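Local coordinates for protein L-methionine gamma-lyase (Fusobacterium nucleatum subsp. nucleatum, PDB 6LXU) that belongs to the PLP-dependent enzymes of the Cys/Met metabolism family and carries its pyridoxal phosphate bound covalently to a lysine, at residues 317-322 and 373-378; 290-295 and 313-318; 331-336 and 388-393. One frame throughout, in Å; residues are numbered along the deposited sequence. Where two conformers were deposited one is given.

Overall arrangement
All three contacts lie in the C-terminal part of the chain, on the same side of its centre. Contacts 1 and 2 share Phe317 and Glu318 and are about 10 Å apart between centres. Both use strand 314-319, which runs between strands 287-291 and 374-378 in one sheet. Contact 3 lies about 14 Å from contact 1 and about 18 Å from contact 2, centre to centre. It joins the end of helix 322-332, which follows strand 314-319, to helix 384-396, which follows strand 374-378. Along the chain, contact 2 closes before contact 3 opens, while the segments of contacts 1 and 3 alternate. Leu377 packs on Leu391, which brings helix 384-396 against the sheet, consistent with one C-terminal alpha/beta domain.

Contact 1 (317-322 and 373-378); sequences FELKGG and GLVRLS. With NO3 (nitrate ion), chain C.
This is an antiparallel strand pairing, mostly buried, between strands 314-319 and 374-378 of the C-terminal sheet. Phe317 and Val375 form the hydrogen-bonded pair. Phe317 N gives its hydrogen to Val375 O at 2.9 Å. Val375 N returns a bond to Phe317 O at 2.8 Å. Glu318 and Leu374 make the next, non-hydrogen-bonded pair. Beyond it, Leu319 N reaches Gly373 O at 2.9 Å.

The Phe317 side chain turns between its own N and carbonyl carbon (chi1 57°), which lays one face of the ring against Val375. Val375 CB sits over that face, 3.9 Å from the centroid, as a CH-pi contact. Val375 CG1 touches Phe317 CZ at 3.5 Å. The other branch, Val375 CG2, meets Leu319 CD1 at 3.8 Å. Leu329 and Leu330 of helix 322-332 pack on this side of the sheet.

On the face of Glu318 and Leu374, the glutamate bends back at chi2 (80°). Gly373 N gives a bent bond (133°) to Glu318 OE2 at 2.9 Å, approaching from above the carboxylate plane. Glu318 OE1 binds Thr371 OG1. Farther along, Arg376 NH1 binds Asn161 OD1, and its NH2 makes a weak bond to a nitrate, probably from the crystallisation liquor, which Ser341 and Gln350 also hold.

Apolar packing joins the strands on the helix side. On the other face the carboxylate of Glu318 holds Gly373 and Thr371, close to where strand 374-378 begins.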
loop_
_atom_site.group_PDB
_atom_site.type_symbol
_atom_site.label_atom_id
_atom_site.label_comp_id
_atom_site.label_asym_id
_atom_site.label_seq_id
_atom_site.Cartn_x
_atom_site.Cartn_y
_atom_site.Cartn_z
ATOM N N PHE A 317 7.348 -14.427 -33.646
ATOM C CA PHE A 317 7.885 -15.440 -34.546
ATOM C C PHE A 317 6.758 -16.301 -35.061
ATOM O O PHE A 317 5.719 -16.446 -34.426
ATOM C CB PHE A 317 8.999 -16.267 -33.882
ATOM C CG PHE A 317 8.600 -16.968 -32.606
ATOM C CD1 PHE A 317 8.657 -16.316 -31.369
ATOM C CD2 PHE A 317 8.219 -18.305 -32.625
ATOM C CE1 PHE A 317 8.315 -16.982 -30.201
ATOM C CE2 PHE A 317 7.877 -18.973 -31.461
ATOM C CZ PHE A 317 7.923 -18.309 -30.242
ATOM N N GLU A 318 6.978 -16.864 -36.252
ATOM C CA GLU A 318 5.992 -17.731 -36.910
ATOM C C GLU A 318 6.446 -19.171 -36.816
ATOM O O GLU A 318 7.508 -19.529 -37.326
ATOM C CB GLU A 318 5.828 -17.343 -38.376
ATOM C CG GLU A 318 4.679 -18.054 -39.092
ATOM C CD GLU A 318 3.308 -17.461 -38.822
ATOM O OE1 GLU A 318 3.220 -16.259 -38.490
ATOM O OE2 GLU A 318 2.298 -18.177 -38.997
ATOM N N LEU A 319 5.653 -20.003 -36.170
ATOM C CA LEU A 319 5.904 -21.430 -36.161
ATOM C C LEU A 319 5.452 -22.028 -37.494
ATOM O O LEU A 319 4.342 -21.753 -37.952
ATOM C CB LEU A 319 5.136 -22.094 -35.028
ATOM C CG LEU A 319 5.602 -21.686 -33.632
ATOM C CD1 LEU A 319 4.572 -22.119 -32.604
ATOM C CD2 LEU A 319 6.964 -22.280 -33.340
ATOM N N LYS A 320 6.300 -22.849 -38.116
ATOM C CA LYS A 320 5.942 -23.420 -39.428
ATOM C C LYS A 320 4.712 -24.331 -39.378
ATOM O O LYS A 320 4.022 -24.494 -40.408
ATOM C CB LYS A 320 7.136 -24.137 -40.062
ATOM C CG LYS A 320 7.528 -25.455 -39.435
ATOM C CD LYS A 320 8.877 -25.888 -39.980
ATOM C CE LYS A 320 9.174 -27.339 -39.691
ATOM N NZ LYS A 320 8.569 -28.247 -40.711
ATOM N N GLY A 321 4.431 -24.901 -38.201
ATOM C CA GLY A 321 3.276 -25.773 -37.992
ATOM C C GLY A 321 1.949 -25.083 -37.713
ATOM O O GLY A 321 0.961 -25.758 -37.427
ATOM N N GLY A 322 1.909 -23.753 -37.762
ATOM C CA GLY A 322 0.649 -23.028 -37.701
ATOM C C GLY A 322 -0.093 -23.075 -36.370
ATOM O O GLY A 322 0.517 -23.070 -35.286
ATOM N N GLY A 373 0.448 -19.272 -37.058
ATOM C CA GLY A 373 1.605 -19.672 -36.269
ATOM C C GLY A 373 2.301 -18.555 -35.507
ATOM O O GLY A 373 3.355 -18.790 -34.943
ATOM N N LEU A 374 1.717 -17.361 -35.494
ATOM C CA LEU A 374 2.379 -16.205 -34.880
ATOM C C LEU A 374 2.341 -16.284 -33.353
ATOM O O LEU A 374 1.271 -16.433 -32.765
ATOM C CB LEU A 374 1.735 -14.912 -35.351
ATOM C CG LEU A 374 2.472 -13.617 -34.990
ATOM C CD1 LEU A 374 3.783 -13.473 -35.742
ATOM C CD2 LEU A 374 1.570 -12.428 -35.272
ATOM N N VAL A 375 3.518 -16.171 -32.744
ATOM C CA VAL A 375 3.679 -16.154 -31.283
ATOM C C VAL A 375 4.387 -14.850 -30.926
ATOM O O VAL A 375 5.341 -14.447 -31.596
ATOM C CB VAL A 375 4.474 -17.381 -30.817
ATOM C CG1 VAL A 375 4.715 -17.332 -29.305
ATOM C CG2 VAL A 375 3.737 -18.657 -31.211
ATOM N N ARG A 376 3.886 -14.178 -29.878
ATOM C CA ARG A 376 4.498 -12.944 -29.360
ATOM C C ARG A 376 5.115 -13.209 -27.989
ATOM O O ARG A 376 4.435 -13.695 -27.080
ATOM C CB ARG A 376 3.476 -11.821 -29.239
ATOM C CG ARG A 376 4.146 -10.465 -29.109
ATOM C CD ARG A 376 3.191 -9.341 -28.802
ATOM N NE ARG A 376 2.972 -9.258 -27.371
ATOM C CZ ARG A 376 2.554 -8.178 -26.712
ATOM N NH1 ARG A 376 2.272 -7.041 -27.367
ATOM N NH2 ARG A 376 2.414 -8.229 -25.395
ATOM N N LEU A 377 6.398 -12.899 -27.863
ATOM C CA LEU A 377 7.160 -13.143 -26.652
ATOM C C LEU A 377 7.667 -11.823 -26.068
ATOM O O LEU A 377 8.362 -11.050 -26.744
ATOM C CB LEU A 377 8.337 -14.047 -27.000
ATOM C CG LEU A 377 9.230 -14.500 -25.858
ATOM C CD1 LEU A 377 8.488 -15.432 -24.927
ATOM C CD2 LEU A 377 10.468 -15.196 -26.406
ATOM N N SER A 378 7.310 -11.563 -24.803
ATOM C CA SER A 378 7.898 -10.469 -24.016
ATOM C C SER A 378 9.002 -11.076 -23.165
ATOM O O SER A 378 8.723 -11.790 -22.190
ATOM C CB SER A 378 6.840 -9.828 -23.132
ATOM O OG SER A 378 7.436 -8.884 -22.247
HETATM N N NO3 C . -0.442 -6.603 -25.058
HETATM O O1 NO3 C . 0.429 -6.115 -24.355
HETATM O O2 NO3 C . -0.848 -5.968 -26.074
HETATM O O3 NO3 C . -0.929 -7.736 -24.773
#

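Contact 2 (290-295 and 313-318); sequences VYYPGL and AMISFE
Strands 287-291 and 314-319 run antiparallel here, with Tyr291 and Ser316 as the hydrogen-bonded pair and Val290 opposite Phe317 as the non-hydrogen-bonded one. Tyr291 N binds Ser316 O at 2.7 Å, and Ser316 N binds Tyr291 O at a longer 3.2 Å.

On the face of Val290 and Phe317, the two branches of the valine take different partners. CG1 of Val290 meets Ile315 CG2 at 3.7 Å. CG2 of Val290 touches Phe317 CB at 4.1 Å. On the face of Tyr291 and Ser316, the two CB atoms lie 4.1 Å apart. CG of Tyr291 is anti to the carbonyl carbon (chi1 -61°), and the ring runs along strand 314-319 toward Glu318. A water lying in the ring plane bridges the gap, 2.6 Å from Tyr291 OH and 2.8 Å from Glu318 OE1, to which it donates.

Past the strand end, the Tyr292 ring turns its edge to Met314 O, with CD1 of Tyr292 at 3.3 Å from that oxygen. Its OH binds Gly312 O. A type I turn from Tyr292 to Leu295 then leads the chain away.

Helix 263-282 packs on Val290, Tyr292 and Ile315. Such a helix-backed antiparallel pair fits the small C-terminal alpha/beta domain of PLP-dependent enzymes of this family.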
loop_
_atom_site.group_PDB
_atom_site.type_symbol
_atom_site.label_atom_id
_atom_site.label_comp_id
_atom_site.label_asym_id
_atom_site.label_seq_id
_atom_site.Cartn_x
_atom_site.Cartn_y
_atom_site.Cartn_z
ATOM N N VAL A 290 11.317 -14.931 -37.829
ATOM C CA VAL A 290 11.368 -14.143 -36.597
ATOM C C VAL A 290 11.210 -12.678 -36.978
ATOM O O VAL A 290 11.814 -12.207 -37.951
ATOM C CB VAL A 290 12.679 -14.388 -35.844
ATOM C CG1 VAL A 290 12.776 -13.474 -34.615
ATOM C CG2 VAL A 290 12.774 -15.853 -35.444
ATOM N N TYR A 291 10.376 -11.979 -36.215
ATOM C CA TYR A 291 10.188 -10.544 -36.308
ATOM C C TYR A 291 10.943 -9.897 -35.153
ATOM O O TYR A 291 10.584 -10.088 -33.974
ATOM C CB TYR A 291 8.704 -10.213 -36.223
ATOM C CG TYR A 291 7.902 -10.824 -37.339
ATOM C CD1 TYR A 291 7.839 -10.205 -38.590
ATOM C CD2 TYR A 291 7.217 -12.024 -37.169
ATOM C CE1 TYR A 291 7.112 -10.760 -39.625
ATOM C CE2 TYR A 291 6.492 -12.593 -38.209
ATOM C CZ TYR A 291 6.455 -11.946 -39.431
ATOM O OH TYR A 291 5.748 -12.468 -40.490
ATOM N N TYR A 292 11.999 -9.163 -35.474
ATOM C CA TYR A 292 12.830 -8.499 -34.464
ATOM C C TYR A 292 13.543 -7.337 -35.136
ATOM O O TYR A 292 14.168 -7.541 -36.182
ATOM C CB TYR A 292 13.858 -9.468 -33.848
ATOM C CG TYR A 292 14.610 -8.834 -32.702
ATOM C CD1 TYR A 292 13.963 -8.510 -31.516
ATOM C CD2 TYR A 292 15.961 -8.544 -32.803
ATOM C CE1 TYR A 292 14.637 -7.923 -30.454
ATOM C CE2 TYR A 292 16.640 -7.944 -31.758
ATOM C CZ TYR A 292 15.972 -7.621 -30.584
ATOM O OH TYR A 292 16.664 -7.021 -29.564
ATOM N N PRO A 293 13.459 -6.119 -34.566
ATOM C CA PRO A 293 14.060 -4.949 -35.257
ATOM C C PRO A 293 15.553 -5.046 -35.540
ATOM O O PRO A 293 16.035 -4.373 -36.458
ATOM C CB PRO A 293 13.758 -3.791 -34.307
ATOM C CG PRO A 293 12.522 -4.227 -33.573
ATOM C CD PRO A 293 12.718 -5.700 -33.352
ATOM N N GLY A 294 16.279 -5.828 -34.751
ATOM C CA GLY A 294 17.716 -5.994 -34.911
ATOM C C GLY A 294 18.167 -7.025 -35.930
ATOM O O GLY A 294 19.369 -7.157 -36.165
ATOM N N LEU A 295 17.242 -7.773 -36.529
ATOM C CA LEU A 295 17.635 -8.689 -37.619
ATOM C C LEU A 295 17.823 -7.889 -38.894
ATOM O O LEU A 295 16.984 -7.074 -39.255
ATOM C CB LEU A 295 16.594 -9.770 -37.840
ATOM C CG LEU A 295 16.547 -10.843 -36.757
ATOM C CD1 LEU A 295 15.327 -11.717 -36.964
ATOM C CD2 LEU A 295 17.816 -11.683 -36.752
ATOM N N ALA A 313 13.105 -5.856 -26.468
ATOM C CA ALA A 313 12.943 -7.141 -25.820
ATOM C C ALA A 313 11.629 -7.819 -26.167
ATOM O O ALA A 313 11.253 -8.810 -25.537
ATOM C CB ALA A 313 13.125 -6.978 -24.328
ATOM N N MET A 314 10.945 -7.301 -27.193
ATOM C CA MET A 314 9.803 -7.981 -27.792
ATOM C C MET A 314 10.288 -8.775 -28.990
ATOM O O MET A 314 11.141 -8.298 -29.765
ATOM C CB MET A 314 8.753 -6.978 -28.236
ATOM C CG MET A 314 8.122 -6.224 -27.076
ATOM S SD MET A 314 7.319 -7.251 -25.834
ATOM C CE MET A 314 6.084 -8.130 -26.786
ATOM N N ILE A 315 9.763 -9.982 -29.140
ATOM C CA ILE A 315 10.080 -10.839 -30.300
ATOM C C ILE A 315 8.774 -11.455 -30.736
ATOM O O ILE A 315 8.046 -11.999 -29.893
ATOM C CB ILE A 315 11.037 -11.990 -29.947
ATOM C CG1 ILE A 315 12.303 -11.493 -29.234
ATOM C CG2 ILE A 315 11.394 -12.761 -31.220
ATOM C CD1 ILE A 315 13.116 -12.599 -28.604
ATOM N N SER A 316 8.464 -11.425 -32.027
ATOM C CA SER A 316 7.402 -12.298 -32.525
ATOM C C SER A 316 8.005 -13.293 -33.492
ATOM O O SER A 316 9.065 -13.062 -34.072
ATOM C CB SER A 316 6.274 -11.529 -33.177
ATOM O OG SER A 316 5.648 -10.704 -32.220
ATOM N N PHE A 317 7.348 -14.427 -33.646
ATOM C CA PHE A 317 7.885 -15.440 -34.546
ATOM C C PHE A 317 6.758 -16.301 -35.061
ATOM O O PHE A 317 5.719 -16.446 -34.426
ATOM C CB PHE A 317 8.999 -16.267 -33.882
ATOM C CG PHE A 317 8.600 -16.968 -32.606
ATOM C CD1 PHE A 317 8.657 -16.316 -31.369
ATOM C CD2 PHE A 317 8.219 -18.305 -32.625
ATOM C CE1 PHE A 317 8.315 -16.982 -30.201
ATOM C CE2 PHE A 317 7.877 -18.973 -31.461
ATOM C CZ PHE A 317 7.923 -18.309 -30.242
ATOM N N GLU A 318 6.978 -16.864 -36.252
ATOM C CA GLU A 318 5.992 -17.731 -36.910
ATOM C C GLU A 318 6.446 -19.171 -36.816
ATOM O O GLU A 318 7.508 -19.529 -37.326
ATOM C CB GLU A 318 5.828 -17.343 -38.376
ATOM C CG GLU A 318 4.679 -18.054 -39.092
ATOM C CD GLU A 318 3.308 -17.461 -38.822
ATOM O OE1 GLU A 318 3.220 -16.259 -38.490
ATOM O OE2 GLU A 318 2.298 -18.177 -38.997
HETATM O O HOH W 1 4.633 -14.850 -40.467
#

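Contact 3 (331-336 and 388-393); sequences NNLKLC and IADLEQ
Asn332 meets the helix of 388-393 through its backbone: its O accepts an N-H from Gln393 NE2 at 2.9 Å. Lys334 NZ binds Asn332 O from the opposite face of the carbonyl, so two donors grip this one oxygen. Each stands well out of the carbonyl plane.

Leu333 comes next. Its CD2 branch lies against the helix backbone, 3.3 Å from Asp390 O, and also packs near Leu391 CD2.

From here three successive N-H groups turn to Asp390. Lys334 N takes the syn lone pair of Asp390 OD1 at 2.9 Å, in an almost straight bond (175°). Leu335 N reaches Asp390 OD2 at 2.9 Å from above the carboxylate plane. Cys336 N meets the same OD2 atom at 3.0 Å, nearly along its C-O axis. CG of Asp390 stands anti to the backbone N (chi1 -170°), which carries the carboxylate out to this turn. Gln393 NE2 adds a bond to Asp390 OD1 at 3.1 Å. Each buried oxygen has two donors, which should fix the rotation of the carboxylate and favour its charged form.

Cys336 SG packs on Leu391 CD2. The contact fastens the link between helix 322-332 and strand 337-338 to helix 384-396, with Ile349 of strand 348-350 packing on Leu333 and Cys336.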
loop_
_atom_site.group_PDB
_atom_site.type_symbol
_atom_site.label_atom_id
_atom_site.label_comp_id
_atom_site.label_asym_id
_atom_site.label_seq_id
_atom_site.Cartn_x
_atom_site.Cartn_y
_atom_site.Cartn_z
ATOM N N ASN A 331 1.088 -24.446 -24.446
ATOM C CA ASN A 331 0.542 -25.343 -23.419
ATOM C C ASN A 331 1.589 -26.205 -22.718
ATOM O O ASN A 331 1.318 -26.742 -21.642
ATOM C CB ASN A 331 -0.573 -26.211 -24.001
ATOM C CG ASN A 331 -1.822 -25.414 -24.304
ATOM O OD1 ASN A 331 -1.981 -24.284 -23.838
ATOM N ND2 ASN A 331 -2.710 -25.982 -25.106
ATOM N N ASN A 332 2.777 -26.333 -23.303
ATOM C CA ASN A 332 3.873 -27.096 -22.708
ATOM C C ASN A 332 4.918 -26.269 -21.969
ATOM O O ASN A 332 5.820 -26.839 -21.356
ATOM C CB ASN A 332 4.549 -27.948 -23.785
ATOM C CG ASN A 332 3.782 -29.209 -24.067
ATOM O OD1 ASN A 332 3.902 -30.179 -23.321
ATOM N ND2 ASN A 332 2.983 -29.204 -25.124
ATOM N N LEU A 333 4.817 -24.938 -22.028
ATOM C CA LEU A 333 5.821 -24.092 -21.364
ATOM C C LEU A 333 5.605 -24.076 -19.861
ATOM O O LEU A 333 4.467 -24.064 -19.393
ATOM C CB LEU A 333 5.818 -22.678 -21.942
ATOM C CG LEU A 333 6.185 -22.614 -23.432
ATOM C CD1 LEU A 333 5.979 -21.210 -23.991
ATOM C CD2 LEU A 333 7.603 -23.095 -23.669
ATOM N N LYS A 334 6.711 -24.118 -19.130
ATOM C CA LYS A 334 6.713 -24.153 -17.665
ATOM C C LYS A 334 7.274 -22.900 -17.000
ATOM O O LYS A 334 6.991 -22.665 -15.819
ATOM C CB LYS A 334 7.508 -25.365 -17.174
ATOM C CG LYS A 334 7.050 -26.715 -17.720
ATOM C CD LYS A 334 5.585 -26.984 -17.422
ATOM C CE LYS A 334 5.184 -28.430 -17.691
ATOM N NZ LYS A 334 5.216 -28.760 -19.140
ATOM N N LEU A 335 8.050 -22.107 -17.729
ATOM C CA LEU A 335 8.669 -20.905 -17.179
ATOM C C LEU A 335 7.984 -19.667 -17.745
ATOM O O LEU A 335 7.553 -18.792 -16.981
ATOM C CB LEU A 335 10.170 -20.899 -17.463
ATOM C CG LEU A 335 10.964 -19.747 -16.844
ATOM C CD1 LEU A 335 10.815 -19.748 -15.330
ATOM C CD2 LEU A 335 12.425 -19.835 -17.256
ATOM N N CYS A 336 7.875 -19.584 -19.070
ATOM C CA CYS A 336 7.145 -18.508 -19.718
ATOM C C CYS A 336 5.687 -18.576 -19.294
ATOM O O CYS A 336 5.111 -19.672 -19.239
ATOM C CB CYS A 336 7.210 -18.682 -21.228
ATOM S SG CYS A 336 8.871 -18.747 -21.947
ATOM N N ILE A 388 15.525 -20.217 -22.671
ATOM C CA ILE A 388 15.790 -21.026 -23.864
ATOM C C ILE A 388 15.489 -22.502 -23.620
ATOM O O ILE A 388 14.890 -23.144 -24.487
ATOM C CB ILE A 388 17.207 -20.775 -24.409
ATOM C CG1 ILE A 388 17.251 -19.364 -25.016
ATOM C CG2 ILE A 388 17.574 -21.818 -25.472
ATOM C CD1 ILE A 388 18.609 -18.873 -25.474
ATOM N N ALA A 389 15.860 -23.041 -22.466
ATOM C CA ALA A 389 15.545 -24.447 -22.183
ATOM C C ALA A 389 14.043 -24.688 -22.199
ATOM O O ALA A 389 13.570 -25.724 -22.701
ATOM C CB ALA A 389 16.158 -24.876 -20.860
ATOM N N ASP A 390 13.273 -23.739 -21.669
ATOM C CA ASP A 390 11.828 -23.865 -21.667
ATOM C C ASP A 390 11.272 -23.834 -23.092
ATOM O O ASP A 390 10.472 -24.685 -23.458
ATOM C CB ASP A 390 11.202 -22.754 -20.803
ATOM C CG ASP A 390 9.730 -22.944 -20.548
ATOM O OD1 ASP A 390 9.297 -24.111 -20.340
ATOM O OD2 ASP A 390 8.995 -21.927 -20.488
ATOM N N LEU A 391 11.674 -22.846 -23.878
ATOM C CA LEU A 391 11.243 -22.795 -25.280
ATOM C C LEU A 391 11.666 -24.047 -26.049
ATOM O O LEU A 391 10.874 -24.588 -26.829
ATOM C CB LEU A 391 11.803 -21.556 -25.959
ATOM C CG LEU A 391 11.285 -20.209 -25.440
ATOM C CD1 LEU A 391 12.127 -19.069 -25.982
ATOM C CD2 LEU A 391 9.822 -20.012 -25.788
ATOM N N GLU A 392 12.894 -24.503 -25.825
ATOM C CA GLU A 392 13.408 -25.685 -26.524
ATOM C C GLU A 392 12.567 -26.917 -26.224
ATOM O O GLU A 392 12.173 -27.627 -27.167
ATOM C CB GLU A 392 14.876 -25.921 -26.173
ATOM C CG GLU A 392 15.507 -27.197 -26.741
ATOM C CD GLU A 392 15.431 -27.327 -28.246
ATOM O OE1 GLU A 392 15.234 -26.317 -28.964
ATOM O OE2 GLU A 392 15.570 -28.479 -28.729
ATOM N N GLN A 393 12.271 -27.191 -24.953
ATOM C CA GLN A 393 11.461 -28.369 -24.624
ATOM C C GLN A 393 10.043 -28.242 -25.161
ATOM O O GLN A 393 9.464 -29.233 -25.609
ATOM C CB GLN A 393 11.511 -28.728 -23.129
ATOM C CG GLN A 393 10.836 -27.748 -22.169
ATOM C CD GLN A 393 9.327 -27.855 -22.122
ATOM O OE1 GLN A 393 8.742 -28.911 -22.406
ATOM N NE2 GLN A 393 8.673 -26.758 -21.757
#